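Local coordinates for CELL WALL surface anchor family protein (Streptococcus pneumoniae, PDB 3ZGH) that probably binds keratin 10 through an adhesin domain of the MSCRAMM type built largely of antiparallel β-strands, at residues 49-54 with 58-63; 39-44 with 78-83; 125-130 with 136-141; 70-75 with 114-119. One frame throughout, in Å; residues are numbered along the deposited sequence.

Contact 1. Residues 49-54 with 58-63; sequences LKVTND and LTFTYT
V51 lies alongside F60 and points the same way, with CG1 over one face of the ring, 4.2 Å from its centroid and 16° off the normal. V51 CG2 presses on F60 CD1 at 3.7 Å, while L49 CD1 reaches the ring edge near its plane. The L58 side chain starts with CB 4.0 Å from T52 O. L58 CG stands anti to the carbonyl carbon (chi1 -66°), and from there L58 CD2 turns across the strand boundary to sit 3.5 Å from N53 CB and 4.3 Å from V51 CG1. The two segments are the arms of the β hairpin made by strands 43-53 and 57-65, neighbours in the seven-stranded antiparallel sheet of this MSCRAMM domain. K50 and T61 form one hydrogen-bonded pair, T52 and T59 the next, each with two N-H...O bonds. On the face carrying these four residues, water 1 joins K50 O to T61 OG1 and water 2 joins T52 O to T59 OG1; T52 OG1 itself bonds to T29 OG1. On the face of L49, V51, L58, F60 and Y62, the F60 ring stacks with W159 and meets F170 edge-to-face, while Y62 OH is hydrogen-bonded to N88 O and Y175 N.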
loop_
_atom_site.group_PDB
_atom_site.type_symbol
_atom_site.label_atom_id
_atom_site.label_comp_id
_atom_site.label_asym_id
_atom_site.label_seq_id
_atom_site.Cartn_x
_atom_site.Cartn_y
_atom_site.Cartn_z
ATOM N N LEU A 49 -0.915 3.200 -5.261
ATOM C CA LEU A 49 -1.999 3.485 -4.344
ATOM C C LEU A 49 -3.147 4.050 -5.188
ATOM O O LEU A 49 -3.000 5.119 -5.839
ATOM C CB LEU A 49 -1.566 4.496 -3.284
ATOM C CG LEU A 49 -2.681 4.817 -2.283
ATOM C CD1 LEU A 49 -2.856 3.692 -1.265
ATOM C CD2 LEU A 49 -2.400 6.150 -1.576
ATOM N N LYS A 50 -4.259 3.320 -5.216
ATOM C CA LYS A 50 -5.447 3.780 -5.900
ATOM C C LYS A 50 -6.434 4.257 -4.836
ATOM O O LYS A 50 -6.681 3.541 -3.867
ATOM C CB LYS A 50 -6.033 2.623 -6.703
ATOM C CG LYS A 50 -7.355 2.958 -7.440
ATOM C CD LYS A 50 -7.823 1.709 -8.220
ATOM C CE LYS A 50 -9.250 1.870 -8.748
ATOM N NZ LYS A 50 -9.861 0.561 -9.195
ATOM N N VAL A 51 -6.973 5.470 -4.994
ATOM C CA VAL A 51 -7.934 6.011 -4.048
ATOM C C VAL A 51 -9.191 6.511 -4.803
ATOM O O VAL A 51 -9.109 7.371 -5.714
ATOM C CB VAL A 51 -7.315 7.191 -3.279
ATOM C CG1 VAL A 51 -8.255 7.666 -2.154
ATOM C CG2 VAL A 51 -5.917 6.779 -2.708
ATOM N N THR A 52 -10.333 5.926 -4.446
ATOM C CA THR A 52 -11.608 6.246 -5.066
ATOM C C THR A 52 -12.488 6.909 -4.016
ATOM O O THR A 52 -12.618 6.421 -2.904
ATOM C CB THR A 52 -12.303 4.974 -5.564
ATOM O OG1 THR A 52 -11.523 4.401 -6.620
ATOM C CG2 THR A 52 -13.688 5.287 -6.142
ATOM N N ASN A 53 -13.079 8.028 -4.393
ATOM C CA ASN A 53 -14.029 8.755 -3.589
ATOM C C ASN A 53 -15.363 8.650 -4.324
ATOM O O ASN A 53 -15.502 9.173 -5.461
ATOM C CB ASN A 53 -13.548 10.186 -3.501
ATOM C CG ASN A 53 -14.505 11.095 -2.760
ATOM O OD1 ASN A 53 -15.700 10.829 -2.668
ATOM N ND2 ASN A 53 -13.976 12.221 -2.281
ATOM N N ASP A 54 -16.329 7.947 -3.728
ATOM C CA ASP A 54 -17.660 7.855 -4.338
ATOM C C ASP A 54 -18.661 8.728 -3.608
ATOM O O ASP A 54 -19.859 8.580 -3.806
ATOM C CB ASP A 54 -18.155 6.419 -4.352
ATOM C CG ASP A 54 -18.325 5.836 -2.948
ATOM O OD1 ASP A 54 -18.364 6.611 -1.975
ATOM O OD2 ASP A 54 -18.412 4.600 -2.814
ATOM N N LEU A 58 -13.972 6.754 1.057
ATOM C CA LEU A 58 -12.776 6.578 0.265
ATOM C C LEU A 58 -12.436 5.095 0.288
ATOM O O LEU A 58 -12.497 4.472 1.367
ATOM C CB LEU A 58 -11.600 7.334 0.864
ATOM C CG LEU A 58 -11.626 8.864 0.895
ATOM C CD1 LEU A 58 -10.329 9.428 1.531
ATOM C CD2 LEU A 58 -11.846 9.430 -0.532
ATOM N N THR A 59 -12.107 4.541 -0.876
ATOM C CA THR A 59 -11.572 3.178 -0.968
ATOM C C THR A 59 -10.112 3.270 -1.383
ATOM O O THR A 59 -9.776 3.896 -2.404
ATOM C CB THR A 59 -12.342 2.363 -1.998
ATOM O OG1 THR A 59 -13.724 2.342 -1.612
ATOM C CG2 THR A 59 -11.806 0.895 -2.118
ATOM N N PHE A 60 -9.254 2.660 -0.577
ATOM C CA PHE A 60 -7.816 2.642 -0.809
ATOM C C PHE A 60 -7.395 1.236 -1.246
ATOM O O PHE A 60 -7.807 0.236 -0.614
ATOM C CB PHE A 60 -7.082 2.968 0.504
ATOM C CG PHE A 60 -7.177 4.399 0.951
ATOM C CD1 PHE A 60 -6.140 5.280 0.704
ATOM C CD2 PHE A 60 -8.283 4.861 1.662
ATOM C CE1 PHE A 60 -6.215 6.626 1.136
ATOM C CE2 PHE A 60 -8.338 6.164 2.137
ATOM C CZ PHE A 60 -7.314 7.055 1.847
ATOM N N THR A 61 -6.558 1.143 -2.285
ATOM C CA THR A 61 -5.967 -0.132 -2.707
ATOM C C THR A 61 -4.464 0.117 -2.898
ATOM O O THR A 61 -4.048 0.905 -3.762
ATOM C CB THR A 61 -6.583 -0.674 -4.019
ATOM O OG1 THR A 61 -8.004 -0.768 -3.886
ATOM C CG2 THR A 61 -6.040 -2.097 -4.355
ATOM N N TYR A 62 -3.672 -0.552 -2.072
ATOM C CA TYR A 62 -2.245 -0.331 -1.963
ATOM C C TYR A 62 -1.477 -1.595 -2.308
ATOM O O TYR A 62 -1.668 -2.613 -1.655
ATOM C CB TYR A 62 -1.977 0.056 -0.508
ATOM C CG TYR A 62 -0.538 0.002 -0.051
ATOM C CD1 TYR A 62 0.460 0.675 -0.729
ATOM C CD2 TYR A 62 -0.195 -0.682 1.120
ATOM C CE1 TYR A 62 1.780 0.639 -0.274
ATOM C CE2 TYR A 62 1.085 -0.720 1.569
ATOM C CZ TYR A 62 2.065 -0.066 0.877
ATOM O OH TYR A 62 3.331 -0.125 1.384
ATOM N N THR A 63 -0.598 -1.525 -3.298
ATOM C CA THR A 63 0.111 -2.698 -3.804
ATOM C C THR A 63 1.604 -2.417 -3.786
ATOM O O THR A 63 2.029 -1.354 -4.232
ATOM C CB THR A 63 -0.293 -3.035 -5.255
ATOM O OG1 THR A 63 -1.674 -3.349 -5.305
ATOM C CG2 THR A 63 0.494 -4.247 -5.809
HETATM O O HOH W 1 -9.064 1.677 -4.412
HETATM O O HOH W 2 -15.036 4.500 -2.585
#

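Contact 2. Residues 39-44 with 78-83; sequences SVYRVP and SSMRPG
With CG anti to the carbonyl carbon (chi1 -69°), Y41 throws its ring toward the 78-83 loop, where M80, its own CG anti to the backbone N (chi1 -177°), sends an extended chain across the ring at about a right angle. M80 CA lies over one ring face, 4.0 Å from the Y41 centroid, in a CH-pi contact. M80 CG touches Y41 CE2 at 3.8 Å. The extended chain puts M80 SD 5.4 Å from the Y41 ring centroid, an oblique Met-aromatic contact, and the bend at chi3 turns CE toward Y41 CD2. V40 CG1 lies over the rim of the opposite face. At the far end of the ring, Y41 OH accepts an almost straight hydrogen bond from R81 N (3.1 Å, 175° at the proton), and R81 CG packs against the same oxygen at 3.5 Å. Water 3, 2.6 Å from Y41 OH, lies at the edge of the R81 guanidinium, in its plane, and accepts from NH1 at 2.8 Å; the phenol is thereby tied to R81 twice. Y41 belongs to the connection between strands 28-38 and 43-53, where D38 OD1 accepts from V40 N and Y41 N, and R42 and V43 form a G1 bulge opposite D38. Y84 meets the Y41 ring edge-to-face, and helix 146-149 packs against M80 through A149 and against P82 through F147.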
loop_
_atom_site.group_PDB
_atom_site.type_symbol
_atom_site.label_atom_id
_atom_site.label_comp_id
_atom_site.label_asym_id
_atom_site.label_seq_id
_atom_site.Cartn_x
_atom_site.Cartn_y
_atom_site.Cartn_z
ATOM N N SER A 39 17.291 -3.143 -0.851
ATOM C CA SER A 39 18.715 -3.146 -0.414
ATOM C C SER A 39 19.440 -4.463 -0.616
ATOM O O SER A 39 20.676 -4.505 -0.709
ATOM C CB SER A 39 18.812 -2.954 1.108
ATOM O OG SER A 39 18.209 -1.785 1.577
ATOM N N VAL A 40 18.690 -5.554 -0.586
ATOM C CA VAL A 40 19.311 -6.863 -0.633
ATOM C C VAL A 40 19.641 -7.226 -2.065
ATOM O O VAL A 40 20.730 -7.700 -2.345
ATOM C CB VAL A 40 18.402 -7.946 -0.010
ATOM C CG1 VAL A 40 19.055 -9.338 -0.126
ATOM C CG2 VAL A 40 18.121 -7.609 1.446
ATOM N N TYR A 41 18.696 -7.028 -2.966
ATOM C CA TYR A 41 18.887 -7.439 -4.352
ATOM C C TYR A 41 19.281 -6.266 -5.270
ATOM O O TYR A 41 19.572 -6.473 -6.439
ATOM C CB TYR A 41 17.633 -8.189 -4.861
ATOM C CG TYR A 41 17.503 -9.534 -4.168
ATOM C CD1 TYR A 41 18.340 -10.587 -4.510
ATOM C CD2 TYR A 41 16.610 -9.719 -3.121
ATOM C CE1 TYR A 41 18.261 -11.824 -3.842
ATOM C CE2 TYR A 41 16.516 -10.957 -2.452
ATOM C CZ TYR A 41 17.349 -11.987 -2.817
ATOM O OH TYR A 41 17.250 -13.182 -2.148
ATOM N N ARG A 42 19.290 -5.048 -4.724
ATOM C CA ARG A 42 19.714 -3.841 -5.459
ATOM C C ARG A 42 18.908 -3.703 -6.743
ATOM O O ARG A 42 19.455 -3.562 -7.844
ATOM C CB ARG A 42 21.219 -3.876 -5.732
ATOM C CG ARG A 42 22.032 -4.078 -4.457
ATOM C CD ARG A 42 23.534 -3.831 -4.634
ATOM N NE ARG A 42 24.038 -2.975 -3.560
ATOM C CZ ARG A 42 24.472 -1.723 -3.710
ATOM N NH1 ARG A 42 24.512 -1.144 -4.906
ATOM N NH2 ARG A 42 24.892 -1.046 -2.649
ATOM N N VAL A 43 17.586 -3.757 -6.588
ATOM C CA VAL A 43 16.679 -3.608 -7.703
ATOM C C VAL A 43 15.607 -2.643 -7.235
ATOM O O VAL A 43 15.433 -2.450 -6.027
ATOM C CB VAL A 43 16.018 -4.960 -8.091
ATOM C CG1 VAL A 43 17.034 -5.926 -8.690
ATOM C CG2 VAL A 43 15.323 -5.602 -6.878
ATOM N N PRO A 44 14.880 -2.037 -8.170
ATOM C CA PRO A 44 13.765 -1.185 -7.744
ATOM C C PRO A 44 12.630 -2.003 -7.166
ATOM O O PRO A 44 12.446 -3.159 -7.535
ATOM C CB PRO A 44 13.289 -0.527 -9.048
ATOM C CG PRO A 44 14.466 -0.632 -9.991
ATOM C CD PRO A 44 15.135 -1.950 -9.617
ATOM N N SER A 78 15.784 -12.430 -10.984
ATOM C CA SER A 78 15.916 -13.855 -11.218
ATOM C C SER A 78 16.777 -14.499 -10.126
ATOM O O SER A 78 16.679 -15.691 -9.890
ATOM C CB SER A 78 16.500 -14.124 -12.617
ATOM O OG SER A 78 17.753 -13.475 -12.782
ATOM N N SER A 79 17.605 -13.714 -9.449
ATOM C CA SER A 79 18.441 -14.281 -8.405
ATOM C C SER A 79 17.775 -14.212 -7.007
ATOM O O SER A 79 18.379 -14.595 -6.001
ATOM C CB SER A 79 19.815 -13.601 -8.393
ATOM O OG SER A 79 19.774 -12.368 -7.714
ATOM N N MET A 80 16.533 -13.739 -6.952
ATOM C CA MET A 80 15.830 -13.656 -5.675
ATOM C C MET A 80 15.566 -15.058 -5.167
ATOM O O MET A 80 15.104 -15.919 -5.898
ATOM C CB MET A 80 14.509 -12.877 -5.808
ATOM C CG MET A 80 13.772 -12.699 -4.481
ATOM S SD MET A 80 12.297 -11.735 -4.714
ATOM C CE MET A 80 12.915 -10.074 -4.959
ATOM N N ARG A 81 15.931 -15.330 -3.924
ATOM C CA ARG A 81 15.633 -16.639 -3.354
ATOM C C ARG A 81 14.118 -16.820 -3.100
ATOM O O ARG A 81 13.411 -15.867 -2.726
ATOM C CB ARG A 81 16.488 -16.882 -2.107
ATOM C CG ARG A 81 16.073 -16.156 -0.838
ATOM C CD ARG A 81 17.030 -16.479 0.345
ATOM N NE ARG A 81 16.302 -16.774 1.591
ATOM C CZ ARG A 81 16.036 -15.888 2.553
ATOM N NH1 ARG A 81 16.431 -14.624 2.449
ATOM N NH2 ARG A 81 15.365 -16.268 3.638
ATOM N N PRO A 82 13.601 -18.038 -3.350
ATOM C CA PRO A 82 12.146 -18.227 -3.251
ATOM C C PRO A 82 11.603 -17.906 -1.865
ATOM O O PRO A 82 10.456 -17.472 -1.778
ATOM C CB PRO A 82 11.949 -19.726 -3.522
ATOM C CG PRO A 82 13.196 -20.194 -4.204
ATOM C CD PRO A 82 14.311 -19.254 -3.786
ATOM N N GLY A 83 12.375 -18.167 -0.803
ATOM C CA GLY A 83 11.906 -17.920 0.551
ATOM C C GLY A 83 12.203 -16.538 1.126
ATOM O O GLY A 83 11.849 -16.282 2.286
HETATM O O HOH W 3 17.657 -13.177 0.448
#

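Contact 3. Residues 125-130 with 136-141; sequences NTSTMT and YTWGNG. With EDO (1,2-ethanediol), chain G.
M129 and W138 are a non-hydrogen-bonded pair, their side chains on the same face, in the β hairpin of strands 120-131 and 136-138, the latter an outermost strand of the seven-stranded sheet. Regular backbone bonding is confined to the next pair: T130 N donates to T137 O at 2.9 Å and T137 N returns a bond to T130 O at 3.0 Å. Sulfur and apolar contacts gather round M129. Its chain, bent at chi2 (-127°), runs alongside W138 and crosses Y136 at about a right angle. M129 SD packs on Y136 CB at 3.7 Å and makes oblique Met-aromatic contacts with both rings, while M129 CE lies 4.0 Å from W138 CE3. V109, L97 and W159 also touch this methionine. Beyond the paired residues the contact is polar. S127 OG lies 3.0 Å from N140 O, although the hydroxyl proton has a second acceptor within reach and its choice is not settled; S127 OG is also hydrogen-bonded to N111 ND2. At the outer end, an ethanediol molecule, probably from the crystallisation liquor, accepts a hydrogen bond through its O2 from N125 N at 3.0 Å.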
loop_
_atom_site.group_PDB
_atom_site.type_symbol
_atom_site.label_atom_id
_atom_site.label_comp_id
_atom_site.label_asym_id
_atom_site.label_seq_id
_atom_site.Cartn_x
_atom_site.Cartn_y
_atom_site.Cartn_z
ATOM N N ASN A 125 -5.001 -13.010 6.010
ATOM C CA ASN A 125 -5.776 -12.475 7.131
ATOM C C ASN A 125 -6.052 -10.991 6.977
ATOM O O ASN A 125 -5.175 -10.238 6.515
ATOM C CB ASN A 125 -5.025 -12.653 8.449
ATOM C CG ASN A 125 -4.844 -14.139 8.851
ATOM O OD1 ASN A 125 -5.626 -15.009 8.453
ATOM N ND2 ASN A 125 -3.817 -14.409 9.654
ATOM N N THR A 126 -7.246 -10.565 7.396
ATOM C CA THR A 126 -7.592 -9.142 7.476
ATOM C C THR A 126 -6.948 -8.494 8.692
ATOM O O THR A 126 -7.060 -9.008 9.793
ATOM C CB THR A 126 -9.122 -8.960 7.571
ATOM O OG1 THR A 126 -9.710 -9.371 6.334
ATOM C CG2 THR A 126 -9.509 -7.479 7.843
ATOM N N SER A 127 -6.288 -7.361 8.505
ATOM C CA SER A 127 -5.625 -6.684 9.612
ATOM C C SER A 127 -6.519 -5.630 10.228
ATOM O O SER A 127 -7.440 -5.123 9.576
ATOM C CB SER A 127 -4.360 -5.992 9.110
ATOM O OG SER A 127 -3.513 -6.916 8.442
ATOM N N THR A 128 -6.213 -5.250 11.462
ATOM C CA THR A 128 -6.967 -4.209 12.154
ATOM C C THR A 128 -6.115 -2.943 12.259
ATOM O O THR A 128 -4.957 -2.988 12.649
ATOM C CB THR A 128 -7.391 -4.694 13.565
ATOM O OG1 THR A 128 -8.240 -5.845 13.436
ATOM C CG2 THR A 128 -8.124 -3.588 14.328
ATOM N N MET A 129 -6.665 -1.809 11.853
ATOM C CA MET A 129 -5.959 -0.540 12.020
ATOM C C MET A 129 -6.018 -0.064 13.459
ATOM O O MET A 129 -7.044 -0.193 14.122
ATOM C CB MET A 129 -6.560 0.522 11.127
ATOM C CG MET A 129 -6.235 0.326 9.681
ATOM S SD MET A 129 -5.541 1.812 8.979
ATOM C CE MET A 129 -6.001 1.540 7.261
ATOM N N THR A 130 -4.917 0.494 13.936
ATOM C CA THR A 130 -4.886 1.112 15.259
ATOM C C THR A 130 -4.181 2.452 15.125
ATOM O O THR A 130 -3.451 2.686 14.173
ATOM C CB THR A 130 -4.094 0.263 16.300
ATOM O OG1 THR A 130 -2.752 0.062 15.840
ATOM C CG2 THR A 130 -4.749 -1.089 16.527
ATOM N N TYR A 136 -2.589 6.312 11.723
ATOM C CA TYR A 136 -2.899 4.894 11.856
ATOM C C TYR A 136 -1.774 4.018 11.286
ATOM O O TYR A 136 -1.076 4.412 10.326
ATOM C CB TYR A 136 -4.194 4.571 11.081
ATOM C CG TYR A 136 -5.435 5.267 11.585
ATOM C CD1 TYR A 136 -6.278 4.650 12.505
ATOM C CD2 TYR A 136 -5.760 6.535 11.151
ATOM C CE1 TYR A 136 -7.404 5.284 12.996
ATOM C CE2 TYR A 136 -6.905 7.187 11.626
ATOM C CZ TYR A 136 -7.716 6.553 12.550
ATOM O OH TYR A 136 -8.850 7.183 13.024
ATOM N N THR A 137 -1.628 2.820 11.842
ATOM C CA THR A 137 -0.919 1.736 11.156
ATOM C C THR A 137 -1.776 0.492 11.290
ATOM O O THR A 137 -2.833 0.529 11.913
ATOM C CB THR A 137 0.453 1.417 11.794
ATOM O OG1 THR A 137 1.062 2.616 12.275
ATOM C CG2 THR A 137 1.387 0.763 10.786
ATOM N N TRP A 138 -1.330 -0.618 10.722
ATOM C CA TRP A 138 -1.999 -1.873 10.975
ATOM C C TRP A 138 -1.014 -2.992 11.299
ATOM O O TRP A 138 0.180 -2.889 11.004
ATOM C CB TRP A 138 -2.930 -2.232 9.818
ATOM C CG TRP A 138 -2.282 -2.514 8.465
ATOM C CD1 TRP A 138 -1.804 -3.719 8.010
ATOM C CD2 TRP A 138 -2.099 -1.586 7.385
ATOM N NE1 TRP A 138 -1.342 -3.588 6.714
ATOM C CE2 TRP A 138 -1.512 -2.283 6.317
ATOM C CE3 TRP A 138 -2.387 -0.219 7.224
ATOM C CZ2 TRP A 138 -1.191 -1.670 5.111
ATOM C CZ3 TRP A 138 -2.074 0.388 6.032
ATOM C CH2 TRP A 138 -1.488 -0.330 4.985
ATOM N N GLY A 139 -1.530 -4.034 11.949
ATOM C CA GLY A 139 -0.738 -5.186 12.360
ATOM C C GLY A 139 -1.265 -6.486 11.765
ATOM O O GLY A 139 -2.112 -6.473 10.868
ATOM N N ASN A 140 -0.775 -7.619 12.261
ATOM C CA ASN A 140 -0.990 -8.878 11.562
ATOM C C ASN A 140 -0.693 -8.631 10.082
ATOM O O ASN A 140 -1.488 -8.999 9.206
ATOM C CB ASN A 140 -2.433 -9.373 11.745
ATOM C CG ASN A 140 -2.665 -10.041 13.103
ATOM O OD1 ASN A 140 -1.745 -10.606 13.699
ATOM N ND2 ASN A 140 -3.906 -9.989 13.584
ATOM N N GLY A 141 0.446 -7.985 9.818
ATOM C CA GLY A 141 0.785 -7.552 8.464
ATOM C C GLY A 141 1.159 -8.753 7.613
ATOM O O GLY A 141 1.851 -9.677 8.070
HETATM C C1 EDO G . -0.925 -13.187 7.358
HETATM O O1 EDO G . 0.159 -13.329 8.291
HETATM C C2 EDO G . -1.186 -14.512 6.644
HETATM O O2 EDO G . -2.602 -14.777 6.578
HETATM O O HOH W 4 -4.615 -7.046 13.147
#

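Contact 4. Residues 70-75 with 114-119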
loop_
_atom_site.group_PDB
_atom_site.type_symbol
_atom_site.label_atom_id
_atom_site.label_comp_id
_atom_site.label_asym_id
_atom_site.label_seq_id
_atom_site.Cartn_x
_atom_site.Cartn_y
_atom_site.Cartn_z
ATOM N N LYS A 70 4.622 1.435 -14.692
ATOM C CA LYS A 70 4.588 2.226 -15.928
ATOM C C LYS A 70 4.607 1.330 -17.167
ATOM O O LYS A 70 4.012 1.654 -18.190
ATOM C CB LYS A 70 5.780 3.194 -15.954
ATOM C CG LYS A 70 6.010 3.894 -17.301
ATOM C CD LYS A 70 5.000 4.963 -17.544
ATOM C CE LYS A 70 5.322 5.721 -18.862
ATOM N NZ LYS A 70 4.174 6.593 -19.277
ATOM N N THR A 71 5.320 0.214 -17.081
ATOM C CA THR A 71 5.547 -0.658 -18.218
ATOM C C THR A 71 4.879 -2.025 -18.037
ATOM O O THR A 71 4.772 -2.804 -18.995
ATOM C CB THR A 71 7.051 -0.968 -18.361
ATOM O OG1 THR A 71 7.506 -1.677 -17.192
ATOM C CG2 THR A 71 7.870 0.310 -18.551
ATOM N N ASN A 72 4.507 -2.342 -16.799
ATOM C CA ASN A 72 4.072 -3.694 -16.478
ATOM C C ASN A 72 5.125 -4.755 -16.733
ATOM O O ASN A 72 4.790 -5.915 -16.940
ATOM C CB ASN A 72 2.807 -4.041 -17.257
ATOM C CG ASN A 72 1.766 -4.706 -16.390
ATOM O OD1 ASN A 72 1.363 -5.843 -16.649
ATOM N ND2 ASN A 72 1.329 -4.006 -15.343
ATOM N N ASP A 73 6.398 -4.369 -16.726
ATOM C CA ASP A 73 7.500 -5.318 -16.855
ATOM C C ASP A 73 8.130 -5.557 -15.478
ATOM O O ASP A 73 8.359 -4.608 -14.709
ATOM C CB ASP A 73 8.585 -4.778 -17.788
ATOM C CG ASP A 73 8.117 -4.641 -19.239
ATOM O OD1 ASP A 73 7.200 -5.396 -19.645
ATOM O OD2 ASP A 73 8.686 -3.779 -19.970
ATOM N N LEU A 74 8.375 -6.824 -15.166
ATOM C CA LEU A 74 9.059 -7.210 -13.943
ATOM C C LEU A 74 10.558 -6.910 -14.087
ATOM O O LEU A 74 11.166 -7.297 -15.078
ATOM C CB LEU A 74 8.869 -8.722 -13.696
ATOM C CG LEU A 74 9.541 -9.326 -12.468
ATOM C CD1 LEU A 74 9.066 -8.650 -11.155
ATOM C CD2 LEU A 74 9.274 -10.837 -12.389
ATOM N N GLY A 75 11.146 -6.252 -13.085
ATOM C CA GLY A 75 12.587 -6.053 -13.048
ATOM C C GLY A 75 13.314 -7.393 -12.968
ATOM O O GLY A 75 12.701 -8.437 -12.757
ATOM N N THR A 114 -1.853 -10.304 -5.471
ATOM C CA THR A 114 -2.432 -10.035 -6.776
ATOM C C THR A 114 -1.465 -10.404 -7.869
ATOM O O THR A 114 -0.243 -10.342 -7.683
ATOM C CB THR A 114 -2.794 -8.545 -6.972
ATOM O OG1 THR A 114 -1.690 -7.737 -6.548
ATOM C CG2 THR A 114 -4.043 -8.178 -6.156
ATOM N N ASP A 115 -2.005 -10.770 -9.019
ATOM C CA ASP A 115 -1.157 -11.081 -10.154
ATOM C C ASP A 115 -0.771 -9.796 -10.880
ATOM O O ASP A 115 -1.114 -8.695 -10.453
ATOM C CB ASP A 115 -1.803 -12.126 -11.090
ATOM C CG ASP A 115 -3.018 -11.594 -11.861
ATOM O OD1 ASP A 115 -3.186 -10.361 -12.034
ATOM O OD2 ASP A 115 -3.806 -12.447 -12.334
ATOM N N LYS A 116 -0.036 -9.944 -11.964
ATOM C CA LYS A 116 0.488 -8.809 -12.721
ATOM C C LYS A 116 -0.613 -7.833 -13.201
ATOM O O LYS A 116 -0.374 -6.644 -13.358
ATOM C CB LYS A 116 1.279 -9.358 -13.914
ATOM C CG LYS A 116 2.265 -8.399 -14.513
ATOM C CD LYS A 116 3.258 -9.146 -15.396
ATOM C CE LYS A 116 3.292 -8.587 -16.801
ATOM N NZ LYS A 116 4.481 -9.089 -17.558
ATOM N N ASN A 117 -1.813 -8.341 -13.437
ATOM C CA ASN A 117 -2.914 -7.508 -13.891
ATOM C C ASN A 117 -3.808 -7.067 -12.744
ATOM O O ASN A 117 -4.905 -6.564 -12.965
ATOM C CB ASN A 117 -3.750 -8.260 -14.915
ATOM C CG ASN A 117 -2.912 -8.871 -16.000
ATOM O OD1 ASN A 117 -2.962 -10.080 -16.235
ATOM N ND2 ASN A 117 -2.109 -8.042 -16.660
ATOM N N GLY A 118 -3.355 -7.278 -11.514
ATOM C CA GLY A 118 -4.088 -6.791 -10.370
ATOM C C GLY A 118 -5.194 -7.716 -9.915
ATOM O O GLY A 118 -5.931 -7.378 -9.002
ATOM N N ARG A 119 -5.303 -8.886 -10.521
ATOM C CA ARG A 119 -6.332 -9.858 -10.134
ATOM C C ARG A 119 -5.925 -10.649 -8.895
ATOM O O ARG A 119 -4.780 -11.057 -8.773
ATOM C CB ARG A 119 -6.575 -10.842 -11.278
ATOM C CG ARG A 119 -7.931 -10.698 -11.935
ATOM C CD ARG A 119 -8.031 -11.569 -13.181
ATOM N NE ARG A 119 -7.319 -10.977 -14.314
ATOM C CZ ARG A 119 -7.837 -10.063 -15.134
ATOM N NH1 ARG A 119 -9.080 -9.624 -14.956
ATOM N NH2 ARG A 119 -7.110 -9.584 -16.135
HETATM O O HOH W 5 7.618 -9.033 -17.099
#
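In the turn that brings K116 against N72, D115 OD1 is gripped by two backbone amides, N117 N at 2.8 Å and R119 N at 3.0 Å. They reach the oxygen from opposite faces of the carboxylate plane, 41° and 56° out of it, which should restrain the rotation of the group. The first of these bonds makes an Asx turn. Held in this way, the turn offers the long side chain of K116 to the 70-75 loop. Its CG stands anti to the backbone N (chi1 -160°), and a bend at chi3 carries the chain obliquely past N72. K116 CG lies 3.5 Å from N72 OD1, and K116 CE meets both oxygens of N72, O at 3.1 Å and OD1 at 3.4 Å. Water 5 links the segments further: it accepts from L74 N at 3.0 Å and, weakly, from K116 NZ. D73 OD1 and K116 NZ, 5.0 Å apart, are not in contact, though their opposite charges may attract. The 70-75 loop contains an ST turn, T71 OG1 accepting from D73 N. Residues D115 to G118 form a type I turn, with G118 N bonded to D115 O at 2.9 Å, G118 at positive phi and D115 N bonded to R119 O: the type I plus G1 bulge hairpin, here joining strands 109-114 and 120-131.

From the N terminus, the chain first passes through 39-44, at the turn between strands 28-38 and 43-53, and then closes contact 1, a short hairpin loop within the much longer excursion that contact 2 completes at 78-83. Before that closure it runs through 70-75, whose partner comes only at 114-119, so contacts 2 and 4 cross. Contact 3 follows in series, closing the hairpin of strands 120-131 and 136-138. Contacts 1 and 3 lie on the same seven-stranded sheet and touch where Y62 CD2 meets W138 CH2 at 4.1 Å; contacts 1 and 4 meet through T63 and T114. Contacts 2 and 4 tie the loops round strand 73-74 to two turns of that sheet.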